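Local coordinates for protein Ras-3 from Cryphonectria parasitica (Cryphonectria parasitica, PDB 4KU4) that belongs to the Ras family of small P-loop nucleotide-binding proteins and holds guanosine-5'-diphosphate and magnesium in this structure, at residues S29-L34 with L64-T69; E41-D44 with E48-Y51; R106-V111 with K165-G170. One frame throughout, in Å; residues are numbered along the deposited sequence.

Contact 1: residues S29-L34 with L64-T69. With GDP (guanosine-5'-diphosphate), chain C.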
loop_
_atom_site.group_PDB
_atom_site.type_symbol
_atom_site.label_atom_id
_atom_site.label_comp_id
_atom_site.label_asym_id
_atom_site.label_seq_id
_atom_site.Cartn_x
_atom_site.Cartn_y
_atom_site.Cartn_z
ATOM N N SER A 29 6.140 -1.766 -9.074
ATOM C CA SER A 29 7.541 -1.791 -8.655
ATOM C C SER A 29 7.681 -2.158 -7.170
ATOM O O SER A 29 8.516 -2.990 -6.805
ATOM C CB SER A 29 8.222 -0.445 -8.960
ATOM O OG SER A 29 8.274 -0.220 -10.363
ATOM N N LEU A 30 6.835 -1.565 -6.332
ATOM C CA LEU A 30 6.825 -1.872 -4.904
ATOM C C LEU A 30 6.515 -3.346 -4.657
ATOM O O LEU A 30 7.175 -4.003 -3.860
ATOM C CB LEU A 30 5.802 -0.997 -4.173
ATOM C CG LEU A 30 6.204 0.446 -3.889
ATOM C CD1 LEU A 30 4.969 1.259 -3.527
ATOM C CD2 LEU A 30 7.231 0.515 -2.773
ATOM N N THR A 31 5.498 -3.858 -5.349
ATOM C CA THR A 31 5.031 -5.221 -5.132
ATOM C C THR A 31 6.058 -6.245 -5.612
ATOM O O THR A 31 6.272 -7.262 -4.967
ATOM C CB THR A 31 3.693 -5.481 -5.851
ATOM O OG1 THR A 31 2.741 -4.460 -5.517
ATOM C CG2 THR A 31 3.124 -6.822 -5.438
ATOM N N VAL A 32 6.665 -5.980 -6.762
ATOM C CA VAL A 32 7.684 -6.856 -7.341
ATOM C C VAL A 32 8.942 -6.854 -6.463
ATOM O O VAL A 32 9.563 -7.891 -6.229
ATOM C CB VAL A 32 8.004 -6.403 -8.794
ATOM C CG1 VAL A 32 9.241 -7.085 -9.317
ATOM C CG2 VAL A 32 6.811 -6.667 -9.701
ATOM N N ASN A 33 9.290 -5.688 -5.943
ATOM C CA ASN A 33 10.388 -5.585 -4.984
ATOM C C ASN A 33 10.109 -6.369 -3.705
ATOM O O ASN A 33 10.916 -7.203 -3.298
ATOM C CB ASN A 33 10.717 -4.118 -4.678
ATOM C CG ASN A 33 11.914 -3.968 -3.747
ATOM O OD1 ASN A 33 11.766 -3.880 -2.516
ATOM N ND2 ASN A 33 13.109 -3.937 -4.327
ATOM N N LEU A 34 8.960 -6.109 -3.081
ATOM C CA LEU A 34 8.583 -6.778 -1.858
ATOM C C LEU A 34 8.633 -8.296 -1.985
ATOM O O LEU A 34 9.135 -8.969 -1.097
ATOM C CB LEU A 34 7.186 -6.361 -1.428
ATOM C CG LEU A 34 6.639 -7.127 -0.230
ATOM C CD1 LEU A 34 7.284 -6.609 1.060
ATOM C CD2 LEU A 34 5.134 -6.985 -0.191
ATOM N N LEU A 64 1.366 -13.051 2.545
ATOM C CA LEU A 64 0.640 -11.906 2.028
ATOM C C LEU A 64 0.286 -12.162 0.569
ATOM O O LEU A 64 1.114 -12.633 -0.205
ATOM C CB LEU A 64 1.497 -10.651 2.144
ATOM C CG LEU A 64 2.234 -10.430 3.472
ATOM C CD1 LEU A 64 3.039 -9.118 3.477
ATOM C CD2 LEU A 64 1.239 -10.456 4.626
ATOM N N GLU A 65 -0.960 -11.874 0.205
ATOM C CA GLU A 65 -1.373 -11.901 -1.189
ATOM C C GLU A 65 -1.672 -10.455 -1.559
ATOM O O GLU A 65 -2.547 -9.821 -0.969
ATOM C CB GLU A 65 -2.609 -12.789 -1.375
ATOM C CG GLU A 65 -3.051 -12.972 -2.827
ATOM C CD GLU A 65 -3.935 -14.188 -2.986
ATOM O OE1 GLU A 65 -3.514 -15.144 -3.675
ATOM O OE2 GLU A 65 -5.040 -14.202 -2.401
ATOM N N ILE A 66 -0.929 -9.927 -2.525
ATOM C CA ILE A 66 -1.040 -8.507 -2.848
ATOM C C ILE A 66 -1.645 -8.328 -4.229
ATOM O O ILE A 66 -1.085 -8.773 -5.228
ATOM C CB ILE A 66 0.343 -7.816 -2.778
ATOM C CG1 ILE A 66 0.917 -7.938 -1.368
ATOM C CG2 ILE A 66 0.239 -6.348 -3.143
ATOM C CD1 ILE A 66 2.309 -8.460 -1.347
ATOM N N LEU A 67 -2.804 -7.678 -4.262
ATOM C CA LEU A 67 -3.457 -7.312 -5.507
ATOM C C LEU A 67 -2.874 -6.029 -6.102
ATOM O O LEU A 67 -3.067 -4.938 -5.576
ATOM C CB LEU A 67 -4.965 -7.163 -5.284
ATOM C CG LEU A 67 -5.770 -6.950 -6.564
ATOM C CD1 LEU A 67 -5.778 -8.199 -7.419
ATOM C CD2 LEU A 67 -7.188 -6.511 -6.232
ATOM N N ASP A 68 -2.138 -6.167 -7.199
ATOM C CA ASP A 68 -1.653 -5.014 -7.937
ATOM C C ASP A 68 -2.837 -4.587 -8.789
ATOM O O ASP A 68 -3.655 -5.430 -9.179
ATOM C CB ASP A 68 -0.449 -5.415 -8.807
ATOM C CG ASP A 68 0.270 -4.222 -9.420
ATOM O OD1 ASP A 68 -0.023 -3.075 -9.039
ATOM O OD2 ASP A 68 1.148 -4.430 -10.284
ATOM N N THR A 69 -2.965 -3.287 -9.030
ATOM C CA THR A 69 -4.138 -2.753 -9.719
ATOM C C THR A 69 -3.756 -1.700 -10.739
ATOM O O THR A 69 -2.683 -1.109 -10.685
ATOM C CB THR A 69 -5.137 -2.095 -8.747
ATOM O OG1 THR A 69 -4.521 -0.960 -8.118
ATOM C CG2 THR A 69 -5.613 -3.089 -7.671
HETATM P PB GDP C . 2.536 1.977 -11.306
HETATM O O1B GDP C . 2.443 0.472 -11.216
HETATM O O2B GDP C . 1.977 2.597 -10.028
HETATM O O3B GDP C . 1.781 2.485 -12.517
HETATM O O3A GDP C . 4.099 2.384 -11.423
HETATM P PA GDP C . 5.330 1.454 -11.950
HETATM O O1A GDP C . 5.748 0.423 -10.925
HETATM O O2A GDP C . 5.043 0.811 -13.285
HETATM O "O5'" GDP C . 6.516 2.524 -12.074
HETATM C "C5'" GDP C . 6.346 3.638 -12.956
HETATM C "C4'" GDP C . 7.722 4.229 -13.212
HETATM O "O4'" GDP C . 8.224 4.665 -11.966
HETATM C "C3'" GDP C . 8.715 3.215 -13.746
HETATM O "O3'" GDP C . 9.569 3.847 -14.718
HETATM C "C2'" GDP C . 9.529 2.845 -12.530
HETATM O "O2'" GDP C . 10.859 2.460 -12.874
HETATM C "C1'" GDP C . 9.514 4.139 -11.742
HETATM N N9 GDP C . 9.633 3.940 -10.284
HETATM C C8 GDP C . 8.812 3.220 -9.494
HETATM N N7 GDP C . 9.218 3.288 -8.204
HETATM C C5 GDP C . 10.308 4.075 -8.167
HETATM C C6 GDP C . 11.236 4.562 -7.135
HETATM O O6 GDP C . 11.080 4.242 -5.946
HETATM N N1 GDP C . 12.239 5.367 -7.514
HETATM C C2 GDP C . 12.439 5.728 -8.782
HETATM N N2 GDP C . 13.493 6.535 -9.059
HETATM N N3 GDP C . 11.629 5.316 -9.790
HETATM C C4 GDP C . 10.577 4.503 -9.537
#
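Thr-31 and Leu-34, one turn apart on helix 27-35, both close on the branched side chain of Ile-66 from strand 60-67. Thr-31 meets it tip to tip, its methyl CG2 lying 3.7 Å from Ile-66 CG2. Leu-34 comes obliquely across the longer branch of the isoleucine, and here the packing is tightest: Leu-34 CD2 is only 3.4 Å from Ile-66 CD1, closer than carbons usually approach. The second torsion of Ile-66, at 129°, lies well away from a staggered value, a sign that CD1 is held under some strain. No hydrogen bond links the segments, so apolar packing joins them. The hydroxyl of Thr-31 is nevertheless satisfied, since OG1 turns back to the carbonyl O of Lys-27 in its own helix. This is the Ras-type alpha/beta fold, in which the helix that follows the P-loop lies against the central sheet; Met-19 of strand 15-20 and Tyr-51 of strand 50-57 continue the apolar surface around Thr-31. Toward the start of the helix the packing gives way to polar contacts at the nucleotide. Ser-29, partly exposed and pointing away from the strand, grips one alpha-phosphate oxygen twice: its N lies 2.9 Å from O1A of GDP and its OG 2.7 Å from the same O1A. Beyond Leu-67 the chain leaves the strand, and the carboxylate of buried Asp-68 accepts a weak bond from Thr-69 N to OD1 at 2.9 Å, while OD2 is bonded to Thr-28 OG1.

Contact 2: residues E41-D44 with E48-Y51. With MG (magnesium ion), chain E.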
loop_
_atom_site.group_PDB
_atom_site.type_symbol
_atom_site.label_atom_id
_atom_site.label_comp_id
_atom_site.label_asym_id
_atom_site.label_seq_id
_atom_site.Cartn_x
_atom_site.Cartn_y
_atom_site.Cartn_z
ATOM N N GLU A 41 13.519 -5.820 -11.247
ATOM C CA GLU A 41 13.721 -4.461 -11.706
ATOM C C GLU A 41 12.807 -4.085 -12.867
ATOM O O GLU A 41 12.514 -2.905 -13.059
ATOM C CB GLU A 41 15.184 -4.240 -12.084
ATOM C CG GLU A 41 16.131 -4.290 -10.891
ATOM C CD GLU A 41 17.568 -4.033 -11.273
ATOM O OE2 GLU A 41 18.465 -4.569 -10.585
ATOM N N THR A 42 12.346 -5.074 -13.630
ATOM C CA THR A 42 11.617 -4.755 -14.860
ATOM C C THR A 42 10.229 -5.375 -15.011
ATOM O O THR A 42 9.469 -4.949 -15.884
ATOM C CB THR A 42 12.417 -5.129 -16.134
ATOM O OG1 THR A 42 12.713 -6.532 -16.123
ATOM C CG2 THR A 42 13.707 -4.312 -16.252
ATOM N N TYR A 43 9.898 -6.376 -14.196
ATOM C CA TYR A 43 8.641 -7.101 -14.388
ATOM C C TYR A 43 7.428 -6.184 -14.321
ATOM O O TYR A 43 7.206 -5.504 -13.323
ATOM C CB TYR A 43 8.502 -8.260 -13.392
ATOM C CG TYR A 43 7.358 -9.186 -13.749
ATOM C CD1 TYR A 43 7.489 -10.108 -14.789
ATOM C CD2 TYR A 43 6.156 -9.148 -13.042
ATOM C CE1 TYR A 43 6.439 -10.933 -15.133
ATOM C CE2 TYR A 43 5.117 -9.983 -13.364
ATOM C CZ TYR A 43 5.263 -10.871 -14.416
ATOM O OH TYR A 43 4.236 -11.715 -14.753
ATOM N N ASP A 44 6.648 -6.151 -15.399
ATOM C CA ASP A 44 5.524 -5.211 -15.485
ATOM C C ASP A 44 4.516 -5.619 -16.549
ATOM O O ASP A 44 4.420 -4.962 -17.587
ATOM C CB ASP A 44 6.017 -3.797 -15.817
ATOM C CG ASP A 44 4.901 -2.765 -15.777
ATOM O OD1 ASP A 44 3.873 -3.039 -15.126
ATOM O OD2 ASP A 44 5.049 -1.683 -16.388
ATOM N N GLU A 48 -2.201 -6.744 -14.895
ATOM C CA GLU A 48 -1.643 -6.853 -13.540
ATOM C C GLU A 48 -1.774 -8.226 -12.918
ATOM O O GLU A 48 -2.739 -8.942 -13.165
ATOM C CB GLU A 48 -2.308 -5.852 -12.594
ATOM C CG GLU A 48 -1.841 -4.441 -12.785
ATOM C CD GLU A 48 -2.446 -3.793 -14.002
ATOM O OE1 GLU A 48 -3.569 -4.203 -14.414
ATOM O OE2 GLU A 48 -1.791 -2.877 -14.546
ATOM N N ASP A 49 -0.807 -8.577 -12.077
ATOM C CA ASP A 49 -0.843 -9.862 -11.396
ATOM C C ASP A 49 -1.169 -9.687 -9.927
ATOM O O ASP A 49 -1.169 -8.569 -9.405
ATOM C CB ASP A 49 0.542 -10.543 -11.428
ATOM C CG ASP A 49 0.956 -10.996 -12.825
ATOM O OD1 ASP A 49 2.065 -11.563 -12.947
ATOM O OD2 ASP A 49 0.196 -10.792 -13.800
ATOM N N SER A 50 -1.501 -10.807 -9.285
ATOM C CA SER A 50 -1.623 -10.859 -7.840
ATOM C C SER A 50 -0.255 -11.434 -7.477
ATOM O O SER A 50 0.262 -12.297 -8.193
ATOM C CB SER A 50 -2.736 -11.785 -7.391
ATOM O OG SER A 50 -2.495 -12.285 -6.093
ATOM N N TYR A 51 0.337 -10.957 -6.389
ATOM C CA TYR A 51 1.681 -11.386 -5.991
ATOM C C TYR A 51 1.666 -11.938 -4.577
ATOM O O TYR A 51 0.790 -11.604 -3.787
ATOM C CB TYR A 51 2.663 -10.209 -6.068
ATOM C CG TYR A 51 2.892 -9.664 -7.451
ATOM C CD1 TYR A 51 3.918 -10.155 -8.247
ATOM C CD2 TYR A 51 2.084 -8.648 -7.963
ATOM C CE1 TYR A 51 4.137 -9.666 -9.518
ATOM C CE2 TYR A 51 2.293 -8.150 -9.237
ATOM C CZ TYR A 51 3.318 -8.659 -10.008
ATOM O OH TYR A 51 3.542 -8.166 -11.264
HETATM MG MG MG E . -0.722 -12.406 -15.026
HETATM O O HOH W 1 -2.640 -11.474 -14.843
HETATM O O HOH W 2 -1.447 -13.612 -16.766
HETATM O O HOH W 3 -0.259 -11.043 -16.531
HETATM O O HOH W 4 0.914 -13.229 -15.839
HETATM O O HOH W 5 -1.097 -14.059 -13.566
#
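Tyr-43 lies in an irregular, non-repetitive backbone, whereas Asp-49 and Tyr-51 have extended backbones as the chain enters strand 50-57. No backbone hydrogen bond connects 41-44 with 48-51; the two are joined through side chains. The Tyr-43 side chain leaves with CG opposite the backbone N (chi1 -168°), a course that takes it toward both Asp-49 and Tyr-51. Its hydroxyl OH donates a hydrogen bond of 2.8 Å to Asp-49 OD1, reaching the syn side of the carboxylate at 23° out of its plane. Ring and carboxylate planes stand 56° apart, and OD1 lies at the edge of the tyrosine ring. The other oxygen of the same carboxylate, Asp-49 OD2, binds a magnesium ion remote from the nucleotide at 2.2 Å, the remaining five ligands being waters. The two oxygens of Asp-49 thus have different partners, a phenol and a metal, which probably fix the rotation of the carboxylate. Water 1 of this shell also donates to the carbonyl O of Glu-48 at 3.0 Å, tying the backbone to the ion. Lower on the tyrosine ring, Tyr-51 OH abuts the same edge, 3.2 Å from Tyr-43 CE2, and the two side chains cross obliquely, with Tyr-43 CE2 4.0 Å from Tyr-51 CE1. Asp-49 CB rests over one face of the Tyr-51 ring, near its rim. Tyr-51 is buried against Thr-31, Val-32 and Thr-35 of helix 27-35, while the partly exposed Tyr-43 stacks on His-37 and also touches a crystal neighbour, which may influence its position. The arrangement belongs to the switch I, or effector, loop of Ras proteins, which runs from the first helix to the second strand; Asp-44 within it touches GDP.

Contact 3: residues R106-V111 with K165-G170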
loop_
_atom_site.group_PDB
_atom_site.type_symbol
_atom_site.label_atom_id
_atom_site.label_comp_id
_atom_site.label_asym_id
_atom_site.label_seq_id
_atom_site.Cartn_x
_atom_site.Cartn_y
_atom_site.Cartn_z
ATOM N N ARG A 106 -7.983 11.271 -1.850
ATOM C CA ARG A 106 -9.297 10.873 -2.366
ATOM C C ARG A 106 -9.541 9.360 -2.288
ATOM O O ARG A 106 -10.638 8.920 -1.948
ATOM C CB ARG A 106 -9.483 11.368 -3.804
ATOM C CG ARG A 106 -9.433 12.884 -3.945
ATOM C CD ARG A 106 -9.960 13.315 -5.309
ATOM N NE ARG A 106 -9.099 12.862 -6.394
ATOM C CZ ARG A 106 -8.135 13.593 -6.936
ATOM N NH1 ARG A 106 -7.911 14.821 -6.498
ATOM N NH2 ARG A 106 -7.404 13.097 -7.926
ATOM N N LEU A 107 -8.517 8.572 -2.611
ATOM C CA LEU A 107 -8.608 7.119 -2.570
ATOM C C LEU A 107 -8.820 6.612 -1.157
ATOM O O LEU A 107 -9.581 5.679 -0.933
ATOM C CB LEU A 107 -7.353 6.486 -3.179
ATOM C CG LEU A 107 -7.251 6.698 -4.676
ATOM C CD1 LEU A 107 -5.842 6.424 -5.183
ATOM C CD2 LEU A 107 -8.281 5.792 -5.352
ATOM N N PHE A 108 -8.151 7.222 -0.191
ATOM C CA PHE A 108 -8.397 6.862 1.199
ATOM C C PHE A 108 -9.889 7.005 1.545
ATOM O O PHE A 108 -10.478 6.120 2.162
ATOM C CB PHE A 108 -7.550 7.716 2.147
ATOM C CG PHE A 108 -7.848 7.471 3.590
ATOM C CD1 PHE A 108 -7.181 6.475 4.290
ATOM C CD2 PHE A 108 -8.812 8.214 4.244
ATOM C CE1 PHE A 108 -7.467 6.235 5.619
ATOM C CE2 PHE A 108 -9.101 7.988 5.572
ATOM C CZ PHE A 108 -8.427 6.983 6.261
ATOM N N GLU A 109 -10.504 8.111 1.138
ATOM C CA GLU A 109 -11.926 8.305 1.433
ATOM C C GLU A 109 -12.791 7.250 0.751
ATOM O O GLU A 109 -13.740 6.771 1.360
ATOM C CB GLU A 109 -12.410 9.716 1.065
ATOM C CG GLU A 109 -13.339 10.344 2.096
ATOM C CD GLU A 109 -14.794 10.113 1.764
ATOM O OE1 GLU A 109 -15.660 10.606 2.517
ATOM O OE2 GLU A 109 -15.073 9.446 0.745
ATOM N N GLU A 110 -12.466 6.888 -0.495
ATOM C CA GLU A 110 -13.156 5.788 -1.162
ATOM C C GLU A 110 -13.061 4.513 -0.336
ATOM O O GLU A 110 -14.046 3.796 -0.163
ATOM C CB GLU A 110 -12.586 5.518 -2.566
ATOM C CG GLU A 110 -13.002 6.485 -3.665
ATOM C CD GLU A 110 -12.571 5.990 -5.040
ATOM O OE1 GLU A 110 -12.250 4.790 -5.157
ATOM O OE2 GLU A 110 -12.552 6.790 -6.000
ATOM N N VAL A 111 -11.869 4.210 0.165
ATOM C CA VAL A 111 -11.703 2.986 0.952
ATOM C C VAL A 111 -12.589 2.976 2.199
ATOM O O VAL A 111 -13.348 2.029 2.429
ATOM C CB VAL A 111 -10.221 2.733 1.321
ATOM C CG1 VAL A 111 -10.108 1.651 2.393
ATOM C CG2 VAL A 111 -9.442 2.343 0.073
ATOM N N LYS A 165 -1.739 11.437 9.779
ATOM C CA LYS A 165 -2.191 11.643 11.148
ATOM C C LYS A 165 -3.619 12.179 11.195
ATOM O O LYS A 165 -4.440 11.744 12.005
ATOM C CB LYS A 165 -1.219 12.549 11.892
ATOM C CG LYS A 165 0.040 11.792 12.364
ATOM C CD LYS A 165 -0.320 10.820 13.474
ATOM C CE LYS A 165 0.875 9.983 13.926
ATOM N NZ LYS A 165 1.435 9.184 12.797
ATOM N N LYS A 166 -3.914 13.125 10.321
ATOM C CA LYS A 166 -5.267 13.654 10.214
ATOM C C LYS A 166 -6.284 12.542 9.915
ATOM O O LYS A 166 -7.366 12.518 10.494
ATOM C CB LYS A 166 -5.313 14.754 9.153
ATOM C CG LYS A 166 -6.713 15.148 8.654
ATOM C CD LYS A 166 -6.590 16.175 7.543
ATOM C CE LYS A 166 -7.856 16.267 6.723
ATOM N NZ LYS A 166 -8.922 16.954 7.483
ATOM N N LEU A 167 -5.919 11.611 9.034
ATOM C CA LEU A 167 -6.842 10.566 8.585
ATOM C C LEU A 167 -6.899 9.338 9.507
ATOM O O LEU A 167 -7.830 8.545 9.429
ATOM C CB LEU A 167 -6.502 10.131 7.149
ATOM C CG LEU A 167 -6.436 11.239 6.090
ATOM C CD1 LEU A 167 -5.975 10.699 4.749
ATOM C CD2 LEU A 167 -7.786 11.922 5.930
ATOM N N GLY A 168 -5.900 9.187 10.371
ATOM C CA GLY A 168 -5.802 8.022 11.236
ATOM C C GLY A 168 -5.064 6.842 10.625
ATOM O O GLY A 168 -5.108 5.742 11.165
ATOM N N CYS A 169 -4.359 7.061 9.520
ATOM C CA CYS A 169 -3.685 5.949 8.837
ATOM C C CYS A 169 -2.166 6.000 8.973
ATOM O O CYS A 169 -1.611 6.916 9.554
ATOM C CB CYS A 169 -4.089 5.895 7.354
ATOM S SG CYS A 169 -3.469 7.272 6.332
ATOM N N GLY A 170 -1.500 4.996 8.427
ATOM C CA GLY A 170 -0.054 4.943 8.481
ATOM C C GLY A 170 0.569 5.781 7.378
ATOM O O GLY A 170 -0.098 6.151 6.412
#
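Phe-108 holds CG opposite its backbone N (chi1 175°), which carries the benzyl group out from helix 98-118 toward the end of helix 157-167, while Leu-167, its CG anti to the carbonyl carbon (chi1 -54°), runs past the ring in the opposite direction. Both helices pack beside the central sheet of the Ras fold, and the second ends here in a Schellman motif: Gly-168, at positive phi, is the C-prime residue, with Cys-169 N bonded to Ala-164 O and a weak bond from Gly-168 N to Lys-165 O. This turn redirects the chain from the helix into strand 170-173 and brings Leu-167 and Cys-169 to the same aromatic ring. Leu-167 CB makes a CH-pi contact over one face, 4.0 Å from the Phe-108 centroid and 24° off the ring normal. Farther in, Leu-167 CD1 is 3.8 Å from Phe-108 CD2, so the leucine extends back along the ring toward its root. Cys-169 approaches obliquely: its CB is 3.8 Å from Phe-108 CE1, and its SG, 4.9 Å from the centroid of the Phe-108 ring, makes a sulfur-aromatic contact. Val-140 of strand 140-145 touches both Phe-108 and Cys-169, extending this buried packing into the sheet. At the outer end of the ring, Phe-108 CZ stands 3.6 Å from the carbonyl O of Leu-167.

How the contacts relate
Contacts 1 and 2 are neighbours, their centres 7 Å apart, and contact 2 is nested along the chain within the loop that contact 1 closes. They share the sheet through strand 60-67 and the outermost strand 50-57, which lie side by side; Ile-66 N probably bonds to Tyr-51 O, and Thr-31 packs on Tyr-51. Strand 50-57 thus links the switch loop, helix 27-35 and the edge of the sheet. Contact 3 comes later in the chain and lies on the opposite side of its centre, about 20 Å from contact 1 and 26 Å from contact 2 between centres. It fastens two further helices of the same Ras domain near strand 170-173, outermost at the far end of the sheet.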